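Local coordinates for protein 4-hydroxy-3-methylbut-2-enyl diphosphate reductase, apicoplast (Plasmodium falciparum, PDB 4N7B) that reduces 4-hydroxy-3-methylbut-2-enyl diphosphate to isopentenyl and dimethylallyl diphosphate with an iron-sulfur cluster, the last step of the MEP route to isoprenoid precursors, at residues A[223-228]-A[420-425]; A[433-438]-A[458-463]; A[442-447]-A[481-486]. All blocks are in the same frame, centred on the assembly; numbering follows the deposited sequence.

Interaction 1 of 3, residues A[223-228]-A[420-425]; sequences YLINPR and QTALNK
Ile225 presents both of its branches to the helical segment 420-425. The methyl CG2 stands 3.9 Å from CB of Ala422, while the longer branch ends with CD1 3.9 Å from CD1 of Leu423. The torsion accounts for this division: CG2 is anti to the backbone N and CG1 anti to the carbonyl carbon (chi1 -63°), which spreads the branches over two successive helix residues. Ala422 points its methyl toward the strand and also receives the ring of Pro227, whose CD lies 4.1 Å from Ala422 CB. The carbonyl O of Asn226 is 4.0 Å from the same Ala422 CB. These contacts carry the interface, and 158 Å² is buried in all.

The strand and helix axes approach to 8.4 Å at 151°, so the chains run nearly antiparallel. Such spacing, with Ala422 as the one small residue facing the strand, fits a helix lying against a sheet face in an alpha/beta domain: strand 221-226 sits between strands 477-482 and 506-511 of a five-stranded parallel sheet, and helix 414-427 covers the face bearing Ile225.

No polar bond links the two segments. A cis peptide bond before Pro227 turns the chain as the strand ends. Arg228 folds back along the strand, and its NH1 donates to Ile225 O at 2.8 Å, approaching from above the carbonyl plane although the oxygen lies almost in the plane of the guanidinium. Leu224 CD1 rests over the centre of that group, and NH2 makes a salt bridge with Glu488.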
loop_
_atom_site.group_PDB
_atom_site.type_symbol
_atom_site.label_atom_id
_atom_site.label_comp_id
_atom_site.label_asym_id
_atom_site.label_seq_id
_atom_site.Cartn_x
_atom_site.Cartn_y
_atom_site.Cartn_z
ATOM N N TYR A 223 20.250 -10.657 -7.201
ATOM C CA TYR A 223 19.814 -10.863 -5.839
ATOM C C TYR A 223 18.306 -10.775 -5.818
ATOM O O TYR A 223 17.732 -9.692 -5.970
ATOM C CB TYR A 223 20.402 -9.805 -4.928
ATOM C CG TYR A 223 21.896 -9.900 -4.721
ATOM C CD1 TYR A 223 22.428 -10.815 -3.833
ATOM C CD2 TYR A 223 22.772 -9.043 -5.390
ATOM C CE1 TYR A 223 23.788 -10.902 -3.619
ATOM C CE2 TYR A 223 24.140 -9.121 -5.180
ATOM C CZ TYR A 223 24.635 -10.059 -4.290
ATOM O OH TYR A 223 25.978 -10.162 -4.065
ATOM N N LEU A 224 17.669 -11.921 -5.670
ATOM C CA LEU A 224 16.231 -11.991 -5.541
ATOM C C LEU A 224 15.895 -11.824 -4.071
ATOM O O LEU A 224 16.288 -12.627 -3.212
ATOM C CB LEU A 224 15.697 -13.325 -6.065
ATOM C CG LEU A 224 14.188 -13.537 -5.912
ATOM C CD1 LEU A 224 13.411 -12.487 -6.722
ATOM C CD2 LEU A 224 13.823 -14.957 -6.362
ATOM N N ILE A 225 15.171 -10.759 -3.781
ATOM C CA ILE A 225 15.002 -10.311 -2.412
ATOM C C ILE A 225 13.712 -10.816 -1.793
ATOM O O ILE A 225 12.666 -10.873 -2.443
ATOM C CB ILE A 225 15.009 -8.786 -2.350
ATOM C CG1 ILE A 225 16.369 -8.269 -2.811
ATOM C CG2 ILE A 225 14.744 -8.320 -0.948
ATOM C CD1 ILE A 225 16.420 -6.789 -3.114
ATOM N N ASN A 226 13.803 -11.132 -0.511
ATOM C CA ASN A 226 12.666 -11.520 0.277
ATOM C C ASN A 226 12.855 -10.793 1.598
ATOM O O ASN A 226 13.963 -10.726 2.117
ATOM C CB ASN A 226 12.699 -13.060 0.468
ATOM C CG ASN A 226 11.399 -13.615 0.961
ATOM O OD1 ASN A 226 10.355 -13.454 0.313
ATOM N ND2 ASN A 226 11.445 -14.308 2.109
ATOM N N PRO A 227 11.787 -10.236 2.160
ATOM C CA PRO A 227 10.424 -10.211 1.634
ATOM C C PRO A 227 10.199 -9.230 0.493
ATOM O O PRO A 227 10.908 -8.224 0.350
ATOM C CB PRO A 227 9.595 -9.787 2.849
ATOM C CG PRO A 227 10.524 -8.993 3.665
ATOM C CD PRO A 227 11.870 -9.646 3.503
ATOM N N ARG A 228 9.177 -9.548 -0.303
ATOM C CA ARG A 228 8.778 -8.757 -1.445
ATOM C C ARG A 228 7.354 -9.128 -1.755
ATOM O O ARG A 228 6.825 -10.085 -1.185
ATOM C CB ARG A 228 9.622 -9.108 -2.671
ATOM C CG ARG A 228 9.459 -10.594 -3.113
ATOM C CD ARG A 228 10.216 -10.866 -4.422
ATOM N NE ARG A 228 9.971 -12.204 -4.936
ATOM C CZ ARG A 228 10.618 -13.294 -4.521
ATOM N NH1 ARG A 228 11.566 -13.198 -3.605
ATOM N NH2 ARG A 228 10.326 -14.488 -5.020
ATOM N N GLN A 420 11.278 -2.197 2.347
ATOM C CA GLN A 420 12.328 -1.172 2.255
ATOM C C GLN A 420 13.575 -1.600 3.005
ATOM O O GLN A 420 14.695 -1.448 2.521
ATOM C CB GLN A 420 11.841 0.173 2.814
ATOM C CG GLN A 420 10.853 0.888 1.914
ATOM C CD GLN A 420 10.257 2.139 2.555
ATOM O OE1 GLN A 420 10.901 2.795 3.375
ATOM N NE2 GLN A 420 9.016 2.457 2.198
ATOM N N THR A 421 13.390 -2.166 4.190
ATOM C CA THR A 421 14.535 -2.556 5.012
ATOM C C THR A 421 15.407 -3.599 4.286
ATOM O O THR A 421 16.646 -3.494 4.264
ATOM C CB THR A 421 14.089 -3.089 6.385
ATOM O OG1 THR A 421 13.418 -2.041 7.104
ATOM C CG2 THR A 421 15.304 -3.570 7.202
ATOM N N ALA A 422 14.772 -4.580 3.664
ATOM C CA ALA A 422 15.528 -5.644 3.015
ATOM C C ALA A 422 16.265 -5.094 1.793
ATOM O O ALA A 422 17.444 -5.358 1.589
ATOM C CB ALA A 422 14.602 -6.763 2.622
ATOM N N LEU A 423 15.564 -4.307 0.991
ATOM C CA LEU A 423 16.163 -3.699 -0.195
ATOM C C LEU A 423 17.332 -2.780 0.195
ATOM O O LEU A 423 18.409 -2.801 -0.430
ATOM C CB LEU A 423 15.100 -2.901 -0.950
ATOM C CG LEU A 423 15.619 -2.027 -2.097
ATOM C CD1 LEU A 423 16.301 -2.901 -3.154
ATOM C CD2 LEU A 423 14.491 -1.178 -2.710
ATOM N N ASN A 424 17.125 -1.976 1.240
ATOM C CA ASN A 424 18.160 -1.049 1.701
ATOM C C ASN A 424 19.455 -1.759 2.076
ATOM O O ASN A 424 20.537 -1.220 1.857
ATOM C CB ASN A 424 17.674 -0.248 2.903
ATOM C CG ASN A 424 16.631 0.778 2.528
ATOM O OD1 ASN A 424 16.494 1.120 1.363
ATOM N ND2 ASN A 424 15.898 1.283 3.512
ATOM N N LYS A 425 19.339 -2.956 2.656
ATOM C CA LYS A 425 20.508 -3.724 3.109
ATOM C C LYS A 425 21.357 -4.234 1.964
ATOM O O LYS A 425 22.580 -4.247 2.053
ATOM C CB LYS A 425 20.081 -4.942 3.919
ATOM C CG LYS A 425 20.307 -4.803 5.398
ATOM C CD LYS A 425 19.550 -5.889 6.153
ATOM C CE LYS A 425 18.973 -5.353 7.446
ATOM N NZ LYS A 425 18.206 -6.410 8.158
#

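Interaction 2 of 3, residues A[433-438]-A[458-463]; sequences TIVVGS and AVLLNT
Leu460 and Val435 are paired residues of two adjacent parallel strands, and the leucine side chain leans over the end of the neighbouring strand and the loop that follows it. From CB it leaves on the sheet face shared with Val435, and CG, anti to the backbone N (chi1 176°), comes 3.7 Å from Gly437 O. CD1 turns back over the strand, 3.4 Å from Val435 O and 3.7 Å from Val435 CG1; CD2 reaches forward to Ser438 O at 3.6 Å. Ala444 and Val448 of helix 442-452 pack against the same side chain.

That helix joins the two strands, making a beta-alpha-beta crossover, with 458-461 outermost in the sheet. The ladder is regular: Val435 N bonds Val459 O at 2.9 Å with a nearly linear N-H...O angle of 177°, and Leu461 N returns to Val435 O. Gly437 N, just beyond the strand, still reaches Leu461 O, but from well above the carbonyl plane. In the loops past the strand ends, Asn462 brings OD1 to 3.6 Å from Ser438 CA. Strand 432-436 leads here toward the substrate site: the Ser438 side chain lies about 5 Å from those of Ser441 and His260, both probable substrate-binding residues.

On the opposite sheet face, Ile434 CG1 lies beside Val459 CG2 at 4.0 Å, and Phe494 of helix 488-499 covers Ile434, Val436 and Leu461.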
loop_
_atom_site.group_PDB
_atom_site.type_symbol
_atom_site.label_atom_id
_atom_site.label_comp_id
_atom_site.label_asym_id
_atom_site.label_seq_id
_atom_site.Cartn_x
_atom_site.Cartn_y
_atom_site.Cartn_z
ATOM N N THR A 433 18.854 -1.398 -9.223
ATOM C CA THR A 433 17.719 -1.976 -8.521
ATOM C C THR A 433 16.506 -1.995 -9.457
ATOM O O THR A 433 16.156 -0.972 -10.057
ATOM C CB THR A 433 17.358 -1.165 -7.254
ATOM O OG1 THR A 433 18.378 -1.336 -6.257
ATOM C CG2 THR A 433 16.019 -1.648 -6.698
ATOM N N ILE A 434 15.881 -3.160 -9.593
ATOM C CA ILE A 434 14.634 -3.271 -10.341
ATOM C C ILE A 434 13.506 -3.569 -9.387
ATOM O O ILE A 434 13.544 -4.565 -8.652
ATOM C CB ILE A 434 14.664 -4.384 -11.385
ATOM C CG1 ILE A 434 15.655 -4.044 -12.490
ATOM C CG2 ILE A 434 13.274 -4.564 -11.995
ATOM C CD1 ILE A 434 15.862 -5.169 -13.458
ATOM N N VAL A 435 12.522 -2.683 -9.365
ATOM C CA VAL A 435 11.353 -2.890 -8.549
ATOM C C VAL A 435 10.218 -3.220 -9.477
ATOM O O VAL A 435 9.915 -2.448 -10.387
ATOM C CB VAL A 435 10.965 -1.655 -7.757
ATOM C CG1 VAL A 435 9.702 -1.940 -6.955
ATOM C CG2 VAL A 435 12.104 -1.238 -6.848
ATOM N N VAL A 436 9.588 -4.374 -9.255
ATOM C CA VAL A 436 8.469 -4.776 -10.105
ATOM C C VAL A 436 7.188 -4.291 -9.480
ATOM O O VAL A 436 6.900 -4.558 -8.318
ATOM C CB VAL A 436 8.442 -6.280 -10.326
ATOM C CG1 VAL A 436 7.353 -6.653 -11.304
ATOM C CG2 VAL A 436 9.809 -6.732 -10.827
ATOM N N GLY A 437 6.439 -3.507 -10.235
ATOM C CA GLY A 437 5.184 -3.009 -9.720
ATOM C C GLY A 437 4.623 -1.893 -10.553
ATOM O O GLY A 437 5.215 -1.493 -11.574
ATOM N N SER A 438 3.459 -1.411 -10.130
ATOM C CA SER A 438 2.728 -0.385 -10.867
ATOM C C SER A 438 3.080 1.038 -10.431
ATOM O O SER A 438 3.342 1.290 -9.250
ATOM C CB SER A 438 1.228 -0.594 -10.678
ATOM O OG SER A 438 0.542 0.600 -10.995
ATOM N N ALA A 458 17.687 3.024 -9.891
ATOM C CA ALA A 458 16.572 2.128 -9.685
ATOM C C ALA A 458 15.476 2.458 -10.681
ATOM O O ALA A 458 15.359 3.592 -11.129
ATOM C CB ALA A 458 16.056 2.269 -8.278
ATOM N N VAL A 459 14.693 1.455 -11.039
ATOM C CA VAL A 459 13.618 1.626 -11.996
ATOM C C VAL A 459 12.441 0.812 -11.521
ATOM O O VAL A 459 12.613 -0.267 -10.969
ATOM C CB VAL A 459 13.986 1.106 -13.425
ATOM C CG1 VAL A 459 15.022 1.973 -14.059
ATOM C CG2 VAL A 459 14.475 -0.345 -13.364
ATOM N N LEU A 460 11.250 1.337 -11.773
ATOM C CA LEU A 460 10.016 0.675 -11.446
ATOM C C LEU A 460 9.433 0.169 -12.743
ATOM O O LEU A 460 9.208 0.947 -13.650
ATOM C CB LEU A 460 9.058 1.671 -10.817
ATOM C CG LEU A 460 7.691 1.076 -10.515
ATOM C CD1 LEU A 460 7.821 0.032 -9.424
ATOM C CD2 LEU A 460 6.757 2.181 -10.087
ATOM N N LEU A 461 9.200 -1.135 -12.839
ATOM C CA LEU A 461 8.693 -1.737 -14.063
ATOM C C LEU A 461 7.501 -2.636 -13.754
ATOM O O LEU A 461 7.548 -3.459 -12.834
ATOM C CB LEU A 461 9.792 -2.561 -14.748
ATOM C CG LEU A 461 11.030 -1.775 -15.186
ATOM C CD1 LEU A 461 12.077 -2.739 -15.728
ATOM C CD2 LEU A 461 10.668 -0.718 -16.221
ATOM N N ASN A 462 6.444 -2.484 -14.536
ATOM C CA ASN A 462 5.206 -3.189 -14.297
ATOM C C ASN A 462 5.373 -4.654 -14.686
ATOM O O ASN A 462 4.889 -5.551 -13.986
ATOM C CB ASN A 462 4.073 -2.530 -15.096
ATOM C CG ASN A 462 2.688 -2.948 -14.619
ATOM O OD1 ASN A 462 2.396 -2.956 -13.419
ATOM N ND2 ASN A 462 1.824 -3.279 -15.564
ATOM N N THR A 463 6.101 -4.881 -15.778
ATOM C CA THR A 463 6.256 -6.206 -16.364
ATOM C C THR A 463 7.576 -6.263 -17.158
ATOM O O THR A 463 8.104 -5.214 -17.527
ATOM C CB THR A 463 5.062 -6.507 -17.298
ATOM O OG1 THR A 463 5.148 -7.847 -17.765
ATOM C CG2 THR A 463 5.081 -5.610 -18.499
#

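Interaction 3 of 3, residues A[442-447]-A[481-486]; sequences SNAKKL and TSAAST. With SO4 (sulfate ion), chain C.
Asn443 offers the flat group of this contact, an amide set between the chain at Ala483-Ala484 and a bound sulfate. The methyls of Ala483 and Ala484 lie on opposite sides of its plane, both displaced toward its outer atoms: CB of Ala484 stands nearly equidistant from OD1 and ND2, whereas CB of Ala483 is 3.4 Å from OD1. The two amide ends do different work. OD1 accepts from Ala484 N at 3.1 Å, in an almost straight bond (172°) whose donor is tilted 17° from the carbonyl plane; ND2 donates to sulfate O4. These bonds at both ends would restrain rotation of the amide. A chi1 of 79° puts CG between the backbone N and carbonyl carbon, so that Asn443 N and ND2 grip the same sulfate oxygen.

Ser442 N adds a bond to sulfate O3 at 2.8 Å, and His260 ND1 and His343 NE2 also bond the sulfate. The anion thus sits at the N-terminal end of helix 442-452, where the helix dipole probably helps to stabilise it.

Beneath this polar layer, Ala444 CB and Ala483 CB are only 3.4 Å apart, tighter than usual carbon contact, and Leu447 extends CD1 to 3.9 Å from Ser482 O.

A type I turn from Ala483 to Thr486 then carries Ala484 against the iron-sulfur cluster. The sulfate, probably from the crystallisation liquor, probably marks where a substrate phosphate group would bind, consistent with the diphosphate site of IspH reductases, built beside the cluster at the C-terminal ends of the strands of a parallel sheet.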
loop_
_atom_site.group_PDB
_atom_site.type_symbol
_atom_site.label_atom_id
_atom_site.label_comp_id
_atom_site.label_asym_id
_atom_site.label_seq_id
_atom_site.Cartn_x
_atom_site.Cartn_y
_atom_site.Cartn_z
ATOM N N SER A 442 2.100 3.668 -4.387
ATOM C CA SER A 442 3.022 4.510 -3.640
ATOM C C SER A 442 4.175 3.694 -3.047
ATOM O O SER A 442 5.333 4.095 -3.158
ATOM C CB SER A 442 2.271 5.307 -2.558
ATOM O OG SER A 442 3.165 5.833 -1.588
ATOM N N ASN A 443 3.893 2.549 -2.433
ATOM C CA ASN A 443 4.971 1.804 -1.787
ATOM C C ASN A 443 5.982 1.282 -2.811
ATOM O O ASN A 443 7.167 1.152 -2.504
ATOM C CB ASN A 443 4.442 0.661 -0.888
ATOM C CG ASN A 443 4.041 -0.568 -1.676
ATOM O OD1 ASN A 443 4.867 -1.431 -1.961
ATOM N ND2 ASN A 443 2.767 -0.660 -2.024
ATOM N N ALA A 444 5.520 0.959 -4.019
ATOM C CA ALA A 444 6.437 0.596 -5.104
ATOM C C ALA A 444 7.366 1.775 -5.378
ATOM O O ALA A 444 8.593 1.632 -5.409
ATOM C CB ALA A 444 5.670 0.238 -6.379
ATOM N N LYS A 445 6.781 2.953 -5.558
ATOM C CA LYS A 445 7.586 4.125 -5.861
ATOM C C LYS A 445 8.563 4.412 -4.739
ATOM O O LYS A 445 9.684 4.861 -4.992
ATOM C CB LYS A 445 6.690 5.332 -6.137
ATOM C CG LYS A 445 6.064 5.259 -7.530
ATOM C CD LYS A 445 5.198 6.466 -7.843
ATOM C CE LYS A 445 3.913 6.440 -7.056
ATOM N NZ LYS A 445 2.975 7.493 -7.556
ATOM N N LYS A 446 8.168 4.116 -3.501
ATOM C CA LYS A 446 9.048 4.393 -2.361
ATOM C C LYS A 446 10.186 3.380 -2.285
ATOM O O LYS A 446 11.242 3.660 -1.705
ATOM C CB LYS A 446 8.266 4.471 -1.042
ATOM C CG LYS A 446 7.175 5.541 -1.047
ATOM C CD LYS A 446 7.758 6.916 -1.350
ATOM C CE LYS A 446 6.694 7.884 -1.883
ATOM N NZ LYS A 446 7.336 9.124 -2.480
ATOM N N LEU A 447 10.001 2.214 -2.896
ATOM C CA LEU A 447 11.093 1.242 -2.933
ATOM C C LEU A 447 12.159 1.767 -3.878
ATOM O O LEU A 447 13.344 1.775 -3.558
ATOM C CB LEU A 447 10.602 -0.125 -3.396
ATOM C CG LEU A 447 9.869 -0.926 -2.328
ATOM C CD1 LEU A 447 9.281 -2.179 -2.943
ATOM C CD2 LEU A 447 10.802 -1.290 -1.208
ATOM N N THR A 481 13.390 -6.684 -6.446
ATOM C CA THR A 481 12.305 -6.819 -5.488
ATOM C C THR A 481 10.965 -6.437 -6.113
ATOM O O THR A 481 10.888 -6.187 -7.308
ATOM C CB THR A 481 12.549 -5.999 -4.224
ATOM O OG1 THR A 481 11.538 -6.330 -3.264
ATOM C CG2 THR A 481 12.482 -4.542 -4.508
ATOM N N SER A 482 9.909 -6.386 -5.318
ATOM C CA SER A 482 8.605 -6.085 -5.866
ATOM C C SER A 482 7.728 -5.491 -4.790
ATOM O O SER A 482 7.922 -5.750 -3.605
ATOM C CB SER A 482 7.959 -7.350 -6.443
ATOM O OG SER A 482 7.813 -8.324 -5.421
ATOM N N ALA A 483 6.772 -4.677 -5.220
ATOM C CA ALA A 483 5.901 -3.954 -4.312
ATOM C C ALA A 483 4.863 -4.862 -3.679
ATOM O O ALA A 483 4.679 -6.008 -4.094
ATOM C CB ALA A 483 5.212 -2.844 -5.051
ATOM N N ALA A 484 4.171 -4.327 -2.682
ATOM C CA ALA A 484 3.222 -5.099 -1.901
ATOM C C ALA A 484 1.972 -5.484 -2.679
ATOM O O ALA A 484 1.167 -6.277 -2.197
ATOM C CB ALA A 484 2.835 -4.319 -0.632
ATOM N N SER A 485 1.805 -4.927 -3.871
ATOM C CA SER A 485 0.609 -5.152 -4.687
ATOM C C SER A 485 0.967 -5.961 -5.928
ATOM O O SER A 485 0.113 -6.220 -6.769
ATOM C CB SER A 485 0.003 -3.815 -5.136
ATOM O OG SER A 485 1.054 -2.879 -5.464
ATOM N N THR A 486 2.230 -6.359 -6.050
ATOM C CA THR A 486 2.734 -7.016 -7.274
ATOM C C THR A 486 2.660 -8.570 -7.267
ATOM O O THR A 486 3.261 -9.228 -6.414
ATOM C CB THR A 486 4.196 -6.611 -7.532
ATOM O OG1 THR A 486 4.288 -5.182 -7.591
ATOM C CG2 THR A 486 4.675 -7.184 -8.842
HETATM S S SO4 C . -0.277 1.932 -2.345
HETATM O O1 SO4 C . -1.219 2.136 -1.254
HETATM O O2 SO4 C . -0.632 0.719 -3.091
HETATM O O3 SO4 C . -0.370 3.102 -3.215
HETATM O O4 SO4 C . 1.116 1.810 -1.879
#

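All three interactions belong to one alpha/beta unit around a five-stranded parallel sheet. Interaction 3 is fully buried, interaction 1 mostly so, while interaction 2, at the sheet's outer strand, is only partly buried. Interaction 1 is chiefly apolar helix-on-sheet packing, interaction 2 is chiefly a backbone ladder, and interaction 3 adds a side-chain amide and an anion. Interactions 2 and 3 share the unit formed by strand 432-436, helix 442-452 and strand 458-461, and meet where Val436 borders Thr481 and Thr486. Interaction 1 joins them through Leu423, which touches both Thr433 and Leu447. Interaction 3 lies nearest the chain's centre and alone contacts the cluster.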